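Local coordinates for putative cytoplasmic protein (Salmonella typhimurium LT2, PDB 2Q02) that is of unknown function but binds zinc in a xylose isomerase-like TIM barrel and may act as an isomerase, at residues Ser20-Ala23 with Phe24-Val28; Asp49-Asn52 with Tyr53-Arg57; Val117-Glu120 with Ala121-Leu125; Glu256-Ile259 with Glu260-Ile263. One frame throughout, in Å; residues are numbered along the deposited sequence.

Overall arrangement
The four contacts are local, each between neighbouring turns at or near the start of a helix on the outside of the eight-stranded TIM barrel. They follow in series from the N terminus, so none encloses or crosses another and no long loop is closed. Contact 1 begins helix 21-30, between strands 9-12 and 35-39. Contact 2 caps helix 53-62 and touches contact 1 through Ile21 with Asp49 and through Phe25 with the backbone of Val56. Contact 3, on helix 115-130, lies across the barrel, its centre about 36 Å from that of contact 1. Contact 4 starts helix 256-271, which packs on Leu27 of contact 1, so the last helix meets the first where the barrel closes.

Contact 1: residues Ser20-Ala23 with Phe24-Val28; sequences SIEA and FFRLV
Ile21 and Phe25 stand one turn apart at the start of helix 21-30, the first helix of the TIM barrel, and run alongside each other. The methyl CG2 of Ile21 sits over one face of the Phe25 ring in a CH-pi contact, 3.7 Å from the ring centroid and shifted toward the rim, with CZ and CE1 its nearest ring atoms. CD2 of Phe24 meets the same ring in plane, at its edge. The Phe25 ring also packs on Val36 and Leu38 of strand 35-39 and on Leu59 of helix 53-62, so the pair belongs to the buried side of the helix.

On a more exposed side, the Glu22 and Arg26 side chains pass each other at a slant. Their carboxylate and guanidinium planes are only 27° apart, yet OE2 of Glu22 lies 4.4 Å from NH1 of Arg26 and well out of the guanidinium plane. No N-H points at the oxygen, and any attraction is probably electrostatic only; the same OE2 is hydrogen-bonded to the hydroxyl of Tyr63. The Arg26 chain bends at chi3 (50°), which folds its end back over the preceding turn and leaves NH2 3.9 Å from CA of Ala23.

Backbone bonds from Phe24, Phe25, Arg26 and Leu27 to the carbonyls four residues earlier wind the turn. Ser20 is the N-cap: its OG accepts a nearly straight bond from Ala23 N, 3.2 Å away with an N-H...O angle of 171°.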
loop_
_atom_site.group_PDB
_atom_site.type_symbol
_atom_site.label_atom_id
_atom_site.label_comp_id
_atom_site.label_asym_id
_atom_site.label_seq_id
_atom_site.Cartn_x
_atom_site.Cartn_y
_atom_site.Cartn_z
ATOM N N SER A 20 17.149 -10.316 -1.934
ATOM C CA SER A 20 17.741 -9.100 -2.459
ATOM C C SER A 20 16.803 -8.515 -3.503
ATOM O O SER A 20 15.899 -9.191 -3.987
ATOM C CB SER A 20 19.081 -9.380 -3.120
ATOM O OG SER A 20 18.885 -9.854 -4.442
ATOM N N ILE A 21 17.042 -7.267 -3.876
ATOM C CA ILE A 21 16.188 -6.609 -4.856
ATOM C C ILE A 21 16.183 -7.334 -6.206
ATOM O O ILE A 21 15.123 -7.444 -6.807
ATOM C CB ILE A 21 16.557 -5.120 -5.031
ATOM C CG1 ILE A 21 16.241 -4.352 -3.735
ATOM C CG2 ILE A 21 15.805 -4.521 -6.221
ATOM C CD1 ILE A 21 16.563 -2.874 -3.759
ATOM N N GLU A 22 17.337 -7.822 -6.679
ATOM C CA GLU A 22 17.365 -8.560 -7.965
ATOM C C GLU A 22 16.657 -9.914 -7.881
ATOM O O GLU A 22 15.965 -10.297 -8.825
ATOM C CB GLU A 22 18.772 -8.761 -8.553
ATOM C CG GLU A 22 18.720 -9.557 -9.877
ATOM C CD GLU A 22 19.965 -9.428 -10.741
ATOM O OE1 GLU A 22 21.035 -9.089 -10.192
ATOM O OE2 GLU A 22 19.887 -9.681 -11.973
ATOM N N ALA A 23 16.843 -10.626 -6.768
ATOM C CA ALA A 23 16.139 -11.884 -6.528
ATOM C C ALA A 23 14.624 -11.664 -6.465
ATOM O O ALA A 23 13.845 -12.464 -6.965
ATOM C CB ALA A 23 16.641 -12.531 -5.231
ATOM N N PHE A 24 14.222 -10.563 -5.844
ATOM C CA PHE A 24 12.809 -10.223 -5.721
ATOM C C PHE A 24 12.215 -9.886 -7.094
ATOM O O PHE A 24 11.172 -10.417 -7.473
ATOM C CB PHE A 24 12.617 -9.080 -4.717
ATOM C CG PHE A 24 11.258 -8.472 -4.750
ATOM C CD1 PHE A 24 10.140 -9.248 -4.538
ATOM C CD2 PHE A 24 11.093 -7.114 -4.986
ATOM C CE1 PHE A 24 8.877 -8.696 -4.571
ATOM C CE2 PHE A 24 9.822 -6.544 -5.011
ATOM C CZ PHE A 24 8.714 -7.344 -4.814
ATOM N N PHE A 25 12.907 -9.033 -7.844
ATOM C CA PHE A 25 12.473 -8.631 -9.187
ATOM C C PHE A 25 12.416 -9.824 -10.134
ATOM O O PHE A 25 11.491 -9.930 -10.941
ATOM C CB PHE A 25 13.423 -7.566 -9.786
ATOM C CG PHE A 25 13.233 -6.150 -9.243
ATOM C CD1 PHE A 25 12.518 -5.887 -8.074
ATOM C CD2 PHE A 25 13.809 -5.073 -9.906
ATOM C CE1 PHE A 25 12.369 -4.596 -7.606
ATOM C CE2 PHE A 25 13.650 -3.777 -9.430
ATOM C CZ PHE A 25 12.935 -3.549 -8.282
ATOM N N ARG A 26 13.410 -10.705 -10.033
ATOM C CA ARG A 26 13.508 -11.888 -10.899
ATOM C C ARG A 26 12.318 -12.831 -10.643
ATOM O O ARG A 26 11.761 -13.404 -11.578
ATOM C CB ARG A 26 14.865 -12.606 -10.706
ATOM C CG ARG A 26 15.078 -13.813 -11.628
ATOM C CD ARG A 26 16.497 -14.382 -11.549
ATOM N NE ARG A 26 16.909 -14.616 -10.163
ATOM C CZ ARG A 26 18.076 -14.251 -9.615
ATOM N NH1 ARG A 26 19.033 -13.651 -10.329
ATOM N NH2 ARG A 26 18.298 -14.519 -8.327
ATOM N N LEU A 27 11.918 -12.959 -9.381
ATOM C CA LEU A 27 10.758 -13.775 -8.994
ATOM C C LEU A 27 9.464 -13.223 -9.598
ATOM O O LEU A 27 8.682 -13.975 -10.200
ATOM C CB LEU A 27 10.665 -13.845 -7.461
ATOM C CG LEU A 27 9.568 -14.663 -6.792
ATOM C CD1 LEU A 27 10.048 -15.064 -5.418
ATOM C CD2 LEU A 27 8.268 -13.885 -6.717
ATOM N N VAL A 28 9.257 -11.912 -9.447
ATOM C CA VAL A 28 8.060 -11.246 -9.971
ATOM C C VAL A 28 7.960 -11.405 -11.503
ATOM O O VAL A 28 6.866 -11.618 -12.034
ATOM C CB VAL A 28 8.026 -9.754 -9.569
ATOM C CG1 VAL A 28 6.871 -9.018 -10.251
ATOM C CG2 VAL A 28 7.927 -9.609 -8.062
#

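Contact 2: residues Asp49-Asn52 with Tyr53-Arg57; sequences DDLN and YNQVR
Asn52 and Gln55 exchange bonds, the side chain of each accepting from the backbone N-H of the other. OD1 of Asn52 takes the N-H of Gln55 at 2.8 Å, the donor arriving almost in line with the side-chain carbonyl. In return, OE1 of Gln55 lies 2.9 Å from the backbone N of Asn52; this bond is almost straight (175°), although the donor is tilted from the amide plane of Gln55. Asn52 holds CG between its own N and carbonyl carbon (chi1 73°), a turn that swings OD1 over the first turn of the helix. The two side chains cross at about a right angle, with amide planes 65° apart. Beside them, CD2 of Leu51 packs 3.7 Å from NE2 of Gln55, while CB of Leu51 reaches CG2 of Val56 at 3.9 Å. The backbone N of Val56 donates to O of Asn52, a longer bond of 3.3 Å. Tyr53 turns away, its hydroxyl hydrogen-bonded to Asp93 of helix 81-97. The reciprocal pair is a capping box, with Asn52 as N-cap, and the Leu51-Val56 contact around it is a hydrophobic staple; together they end the loop after strand 35-39 and start helix 53-62.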
loop_
_atom_site.group_PDB
_atom_site.type_symbol
_atom_site.label_atom_id
_atom_site.label_comp_id
_atom_site.label_asym_id
_atom_site.label_seq_id
_atom_site.Cartn_x
_atom_site.Cartn_y
_atom_site.Cartn_z
ATOM N N ASP A 49 18.378 -0.965 -0.597
ATOM C CA ASP A 49 19.415 -1.672 0.182
ATOM C C ASP A 49 20.767 -0.964 0.026
ATOM O O ASP A 49 20.858 0.245 0.245
ATOM C CB ASP A 49 19.526 -3.145 -0.221
ATOM C CG ASP A 49 18.236 -3.889 -0.074
ATOM O OD1 ASP A 49 17.392 -3.452 0.741
ATOM O OD2 ASP A 49 18.080 -4.907 -0.790
ATOM N N ASP A 50 21.800 -1.710 -0.359
ATOM C CA ASP A 50 23.103 -1.144 -0.657
ATOM C C ASP A 50 23.292 -0.755 -2.138
ATOM O O ASP A 50 24.398 -0.389 -2.525
ATOM C CB ASP A 50 24.207 -2.129 -0.218
ATOM C CG ASP A 50 24.097 -3.511 -0.902
ATOM O OD1 ASP A 50 23.034 -3.827 -1.503
ATOM O OD2 ASP A 50 25.083 -4.289 -0.823
ATOM N N LEU A 51 22.247 -0.826 -2.961
ATOM C CA LEU A 51 22.364 -0.414 -4.373
ATOM C C LEU A 51 22.157 1.089 -4.530
ATOM O O LEU A 51 21.533 1.736 -3.688
ATOM C CB LEU A 51 21.357 -1.140 -5.283
ATOM C CG LEU A 51 21.486 -2.666 -5.374
ATOM C CD1 LEU A 51 20.366 -3.258 -6.214
ATOM C CD2 LEU A 51 22.839 -3.091 -5.922
ATOM N N ASN A 52 22.680 1.643 -5.619
ATOM C CA ASN A 52 22.383 3.032 -5.975
ATOM C C ASN A 52 21.156 3.099 -6.874
ATOM O O ASN A 52 20.616 2.073 -7.266
ATOM C CB ASN A 52 23.595 3.750 -6.598
ATOM C CG ASN A 52 23.908 3.312 -8.026
ATOM O OD1 ASN A 52 23.057 2.805 -8.751
ATOM N ND2 ASN A 52 25.145 3.538 -8.435
ATOM N N TYR A 53 20.714 4.308 -7.196
ATOM C CA TYR A 53 19.452 4.487 -7.934
ATOM C C TYR A 53 19.474 3.891 -9.345
ATOM O O TYR A 53 18.506 3.258 -9.787
ATOM C CB TYR A 53 19.106 5.975 -8.063
ATOM C CG TYR A 53 18.716 6.671 -6.781
ATOM C CD1 TYR A 53 18.047 5.994 -5.754
ATOM C CD2 TYR A 53 18.988 8.028 -6.609
ATOM C CE1 TYR A 53 17.694 6.645 -4.583
ATOM C CE2 TYR A 53 18.628 8.688 -5.451
ATOM C CZ TYR A 53 17.983 7.993 -4.439
ATOM O OH TYR A 53 17.623 8.653 -3.286
ATOM N N ASN A 54 20.574 4.133 -10.039
ATOM C CA ASN A 54 20.802 3.612 -11.379
ATOM C C ASN A 54 20.755 2.081 -11.453
ATOM O O ASN A 54 20.176 1.496 -12.379
ATOM C CB ASN A 54 22.181 4.078 -11.854
ATOM C CG ASN A 54 22.202 4.456 -13.306
ATOM O OD1 ASN A 54 22.837 3.796 -14.130
ATOM N ND2 ASN A 54 21.506 5.540 -13.632
ATOM N N GLN A 55 21.377 1.439 -10.473
ATOM C CA GLN A 55 21.372 -0.007 -10.393
ATOM C C GLN A 55 19.929 -0.508 -10.299
ATOM O O GLN A 55 19.538 -1.421 -11.020
ATOM C CB GLN A 55 22.235 -0.475 -9.209
ATOM C CG GLN A 55 23.742 -0.281 -9.433
ATOM C CD GLN A 55 24.580 -0.588 -8.194
ATOM O OE1 GLN A 55 24.555 0.137 -7.200
ATOM N NE2 GLN A 55 25.335 -1.666 -8.263
ATOM N N VAL A 56 19.132 0.133 -9.450
ATOM C CA VAL A 56 17.751 -0.282 -9.216
ATOM C C VAL A 56 16.872 -0.035 -10.444
ATOM O O VAL A 56 16.017 -0.856 -10.774
ATOM C CB VAL A 56 17.169 0.431 -7.985
ATOM C CG1 VAL A 56 15.705 0.031 -7.748
ATOM C CG2 VAL A 56 17.987 0.100 -6.762
ATOM N N ARG A 57 17.090 1.096 -11.111
ATOM C CA ARG A 57 16.410 1.402 -12.375
ATOM C C ARG A 57 16.700 0.351 -13.430
ATOM O O ARG A 57 15.783 -0.137 -14.084
ATOM C CB ARG A 57 16.872 2.746 -12.947
ATOM C CG ARG A 57 16.135 3.983 -12.466
ATOM C CD ARG A 57 16.393 5.126 -13.442
ATOM N NE ARG A 57 16.138 6.440 -12.849
ATOM C CZ ARG A 57 15.133 7.275 -13.159
ATOM N NH1 ARG A 57 14.230 6.986 -14.097
ATOM N NH2 ARG A 57 15.040 8.434 -12.517
#

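Contact 3: residues Val117-Glu120 with Ala121-Leu125; sequences VTVE and AIKRL
Thr118 and Ile122 both hold chi1 near -67°, but with different branches in use. In Thr118 the methyl CG2 is the branch anti to the backbone N, and it meets CD1 of Ile122 at 4.0 Å, the two side chains set askew to each other. OG1 of Thr118 is hydrogen-bonded to OD1 of Asn77. The second pair joins a bent chain to an extended one: Glu120 turns at chi2 (59°), swinging its carboxylate round toward the methylenes of Lys123, whose chain runs out straight. OE1 of Glu120 comes 4.1 Å from CD of Lys123 and is 4.5 Å from NZ. The backbone bonds of helix 115-130 hold these side chains in step; Lys123 N donates to O of Val119 at 2.9 Å. Val119 and Ile122 pack on helix 151-161, while Arg124 makes a salt bridge to Glu81 of helix 81-97. A second zinc ion, apart from the one held by Glu139, Asp170, His197 and Glu245, lies about 5 Å from the Lys123 side chain. With its charged atoms beyond salt-bridge distance, the Glu120-Lys123 pair is probably only a mild electrostatic attraction, so the turn is held chiefly by its backbone bonds, with the Thr118-Ile122 methyl contact beside them.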
loop_
_atom_site.group_PDB
_atom_site.type_symbol
_atom_site.label_atom_id
_atom_site.label_comp_id
_atom_site.label_asym_id
_atom_site.label_seq_id
_atom_site.Cartn_x
_atom_site.Cartn_y
_atom_site.Cartn_z
ATOM N N VAL A 117 -5.405 20.487 10.592
ATOM C CA VAL A 117 -3.973 20.197 10.530
ATOM C C VAL A 117 -3.661 19.156 9.439
ATOM O O VAL A 117 -2.682 19.302 8.721
ATOM C CB VAL A 117 -3.424 19.743 11.904
ATOM C CG1 VAL A 117 -2.021 19.204 11.807
ATOM C CG2 VAL A 117 -3.488 20.894 12.890
ATOM N N THR A 118 -4.476 18.106 9.320
ATOM C CA THR A 118 -4.299 17.131 8.238
ATOM C C THR A 118 -4.417 17.797 6.859
ATOM O O THR A 118 -3.627 17.530 5.971
ATOM C CB THR A 118 -5.288 15.893 8.346
ATOM O OG1 THR A 118 -4.971 15.111 9.495
ATOM C CG2 THR A 118 -5.200 14.962 7.149
ATOM N N VAL A 119 -5.427 18.635 6.679
ATOM C CA VAL A 119 -5.617 19.350 5.422
ATOM C C VAL A 119 -4.389 20.222 5.090
ATOM O O VAL A 119 -3.867 20.174 3.958
ATOM C CB VAL A 119 -6.898 20.196 5.462
ATOM C CG1 VAL A 119 -6.925 21.200 4.338
ATOM C CG2 VAL A 119 -8.111 19.298 5.362
ATOM N N GLU A 120 -3.934 21.013 6.068
ATOM C CA GLU A 120 -2.703 21.771 5.906
ATOM C C GLU A 120 -1.519 20.879 5.505
ATOM O O GLU A 120 -0.717 21.238 4.646
ATOM C CB GLU A 120 -2.297 22.571 7.150
ATOM C CG GLU A 120 -1.328 23.723 6.819
ATOM C CD GLU A 120 -1.924 24.731 5.793
ATOM O OE1 GLU A 120 -3.179 24.901 5.778
ATOM O OE2 GLU A 120 -1.157 25.348 5.004
ATOM N N ALA A 121 -1.403 19.713 6.112
ATOM C CA ALA A 121 -0.316 18.791 5.748
ATOM C C ALA A 121 -0.431 18.285 4.299
ATOM O O ALA A 121 0.563 18.147 3.585
ATOM C CB ALA A 121 -0.250 17.600 6.723
ATOM N N ILE A 122 -1.648 17.994 3.867
ATOM C CA ILE A 122 -1.881 17.546 2.503
ATOM C C ILE A 122 -1.511 18.655 1.522
ATOM O O ILE A 122 -0.862 18.365 0.501
ATOM C CB ILE A 122 -3.328 17.047 2.267
ATOM C CG1 ILE A 122 -3.585 15.754 3.041
ATOM C CG2 ILE A 122 -3.588 16.766 0.795
ATOM C CD1 ILE A 122 -5.059 15.405 3.140
ATOM N N LYS A 123 -1.899 19.901 1.817
ATOM C CA LYS A 123 -1.556 21.051 0.950
ATOM C C LYS A 123 -0.054 21.192 0.781
ATOM O O LYS A 123 0.440 21.301 -0.339
ATOM C CB LYS A 123 -2.120 22.383 1.493
ATOM C CG LYS A 123 -3.637 22.587 1.287
ATOM C CD LYS A 123 -4.118 23.907 1.928
ATOM C CE LYS A 123 -5.593 24.242 1.583
ATOM N NZ LYS A 123 -6.289 25.125 2.595
ATOM N N ARG A 124 0.660 21.225 1.906
ATOM C CA ARG A 124 2.118 21.377 1.913
ATOM C C ARG A 124 2.824 20.226 1.194
ATOM O O ARG A 124 3.769 20.430 0.427
ATOM C CB ARG A 124 2.646 21.456 3.353
ATOM C CG ARG A 124 4.180 21.581 3.397
ATOM C CD ARG A 124 4.727 21.996 4.757
ATOM N NE ARG A 124 6.151 22.318 4.651
ATOM C CZ ARG A 124 7.007 22.374 5.676
ATOM N NH1 ARG A 124 6.611 22.096 6.923
ATOM N NH2 ARG A 124 8.286 22.682 5.445
ATOM N N LEU A 125 2.383 19.008 1.475
ATOM C CA LEU A 125 2.952 17.838 0.834
ATOM C C LEU A 125 2.603 17.772 -0.639
ATOM O O LEU A 125 3.380 17.250 -1.410
ATOM C CB LEU A 125 2.509 16.534 1.525
ATOM C CG LEU A 125 3.116 16.258 2.911
ATOM C CD1 LEU A 125 2.311 15.217 3.660
ATOM C CD2 LEU A 125 4.562 15.830 2.818
#

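Contact 4: residues Glu256-Ile259 with Glu260-Ile263; sequences EAEI and EEQI
The carboxylate of Glu258 meets the amide of Gln262 with their planes 43° apart, and the carboxylate of Glu261 with the planes turned 72°; both approaches run from OE2 of Glu258. NE2 of Gln262 donates to this oxygen in a weak bond of 3.5 Å. OE1 of Glu261 stands 3.9 Å from the same OE2, two like charges that probably repel unless screened. The Glu258 and Gln262 side chains extend in the same direction, and both bend at chi2, which brings their polar ends together one turn apart.

Glu260 is extended and runs back along the previous turn, its CG 3.2 Å from O of Glu256. Its OE2 is also near that carbonyl, but both are acceptors, and the charge is met by Arg30, which makes salt bridges to OE2 of Glu260 and OE1 of Glu256. One arginine thus bridges two carboxylates, with OE1 of Glu256 and OE2 of Glu260 5.2 Å apart.

On the buried side, CG2 of Ile259 packs against CD1 of Ile263 at 3.6 Å, two branched chains in parallel. Helix 256-271 follows strand 242-244, the last of the barrel, and here lies against helix 21-30: Glu256, Ile259 and Glu260 all touch Leu27, and Ile263 reaches Leu31 just beyond that helix.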
loop_
_atom_site.group_PDB
_atom_site.type_symbol
_atom_site.label_atom_id
_atom_site.label_comp_id
_atom_site.label_asym_id
_atom_site.label_seq_id
_atom_site.Cartn_x
_atom_site.Cartn_y
_atom_site.Cartn_z
ATOM N N GLU A 256 11.579 -19.146 -2.031
ATOM C CA GLU A 256 11.149 -18.454 -3.245
ATOM C C GLU A 256 10.017 -19.201 -3.947
ATOM O O GLU A 256 9.179 -18.585 -4.621
ATOM C CB GLU A 256 12.299 -18.308 -4.236
ATOM C CG GLU A 256 13.314 -17.239 -3.897
ATOM C CD GLU A 256 14.247 -16.949 -5.069
ATOM O OE1 GLU A 256 13.765 -16.999 -6.217
ATOM O OE2 GLU A 256 15.453 -16.678 -4.849
ATOM N N ALA A 257 10.032 -20.529 -3.814
ATOM C CA ALA A 257 8.972 -21.388 -4.330
ATOM C C ALA A 257 7.660 -21.149 -3.564
ATOM O O ALA A 257 6.618 -20.942 -4.187
ATOM C CB ALA A 257 9.396 -22.867 -4.253
ATOM N N GLU A 258 7.723 -21.165 -2.226
ATOM C CA GLU A 258 6.547 -20.942 -1.369
ATOM C C GLU A 258 5.904 -19.569 -1.643
ATOM O O GLU A 258 4.670 -19.443 -1.654
ATOM C CB GLU A 258 6.945 -21.063 0.111
ATOM C CG GLU A 258 5.827 -20.773 1.142
ATOM C CD GLU A 258 5.037 -22.024 1.565
ATOM O OE1 GLU A 258 5.628 -22.958 2.183
ATOM O OE2 GLU A 258 3.813 -22.053 1.295
ATOM N N ILE A 259 6.749 -18.555 -1.865
ATOM C CA ILE A 259 6.303 -17.200 -2.220
ATOM C C ILE A 259 5.560 -17.228 -3.542
ATOM O O ILE A 259 4.494 -16.609 -3.664
ATOM C CB ILE A 259 7.488 -16.200 -2.338
ATOM C CG1 ILE A 259 8.092 -15.885 -0.971
ATOM C CG2 ILE A 259 7.052 -14.877 -2.945
ATOM C CD1 ILE A 259 9.377 -15.041 -1.080
ATOM N N GLU A 260 6.114 -17.927 -4.533
ATOM C CA GLU A 260 5.461 -18.047 -5.838
ATOM C C GLU A 260 4.086 -18.708 -5.697
ATOM O O GLU A 260 3.128 -18.274 -6.331
ATOM C CB GLU A 260 6.335 -18.824 -6.839
ATOM C CG GLU A 260 7.603 -18.084 -7.331
ATOM C CD GLU A 260 8.510 -18.939 -8.235
ATOM O OE1 GLU A 260 8.247 -19.033 -9.448
ATOM O OE2 GLU A 260 9.506 -19.507 -7.749
ATOM N N GLU A 261 3.994 -19.738 -4.854
ATOM C CA GLU A 261 2.746 -20.481 -4.630
ATOM C C GLU A 261 1.639 -19.617 -4.030
ATOM O O GLU A 261 0.482 -19.714 -4.416
ATOM C CB GLU A 261 2.997 -21.675 -3.691
ATOM C CG GLU A 261 3.736 -22.878 -4.310
ATOM C CD GLU A 261 4.076 -23.960 -3.272
ATOM O OE1 GLU A 261 3.613 -23.865 -2.109
ATOM O OE2 GLU A 261 4.810 -24.912 -3.607
ATOM N N GLN A 262 2.004 -18.782 -3.072
ATOM C CA GLN A 262 1.036 -17.965 -2.330
ATOM C C GLN A 262 0.483 -16.824 -3.161
ATOM O O GLN A 262 -0.664 -16.414 -2.995
ATOM C CB GLN A 262 1.703 -17.396 -1.092
ATOM C CG GLN A 262 2.133 -18.464 -0.090
ATOM C CD GLN A 262 1.093 -18.741 0.977
ATOM O OE1 GLN A 262 -0.001 -18.177 0.972
ATOM N NE2 GLN A 262 1.440 -19.613 1.909
ATOM N N ILE A 263 1.320 -16.297 -4.043
ATOM C CA ILE A 263 0.902 -15.255 -4.971
ATOM C C ILE A 263 0.001 -15.895 -5.999
ATOM O O ILE A 263 -1.062 -15.370 -6.294
ATOM C CB ILE A 263 2.111 -14.539 -5.660
ATOM C CG1 ILE A 263 2.957 -13.786 -4.614
ATOM C CG2 ILE A 263 1.622 -13.553 -6.700
ATOM C CD1 ILE A 263 4.413 -13.503 -5.017
#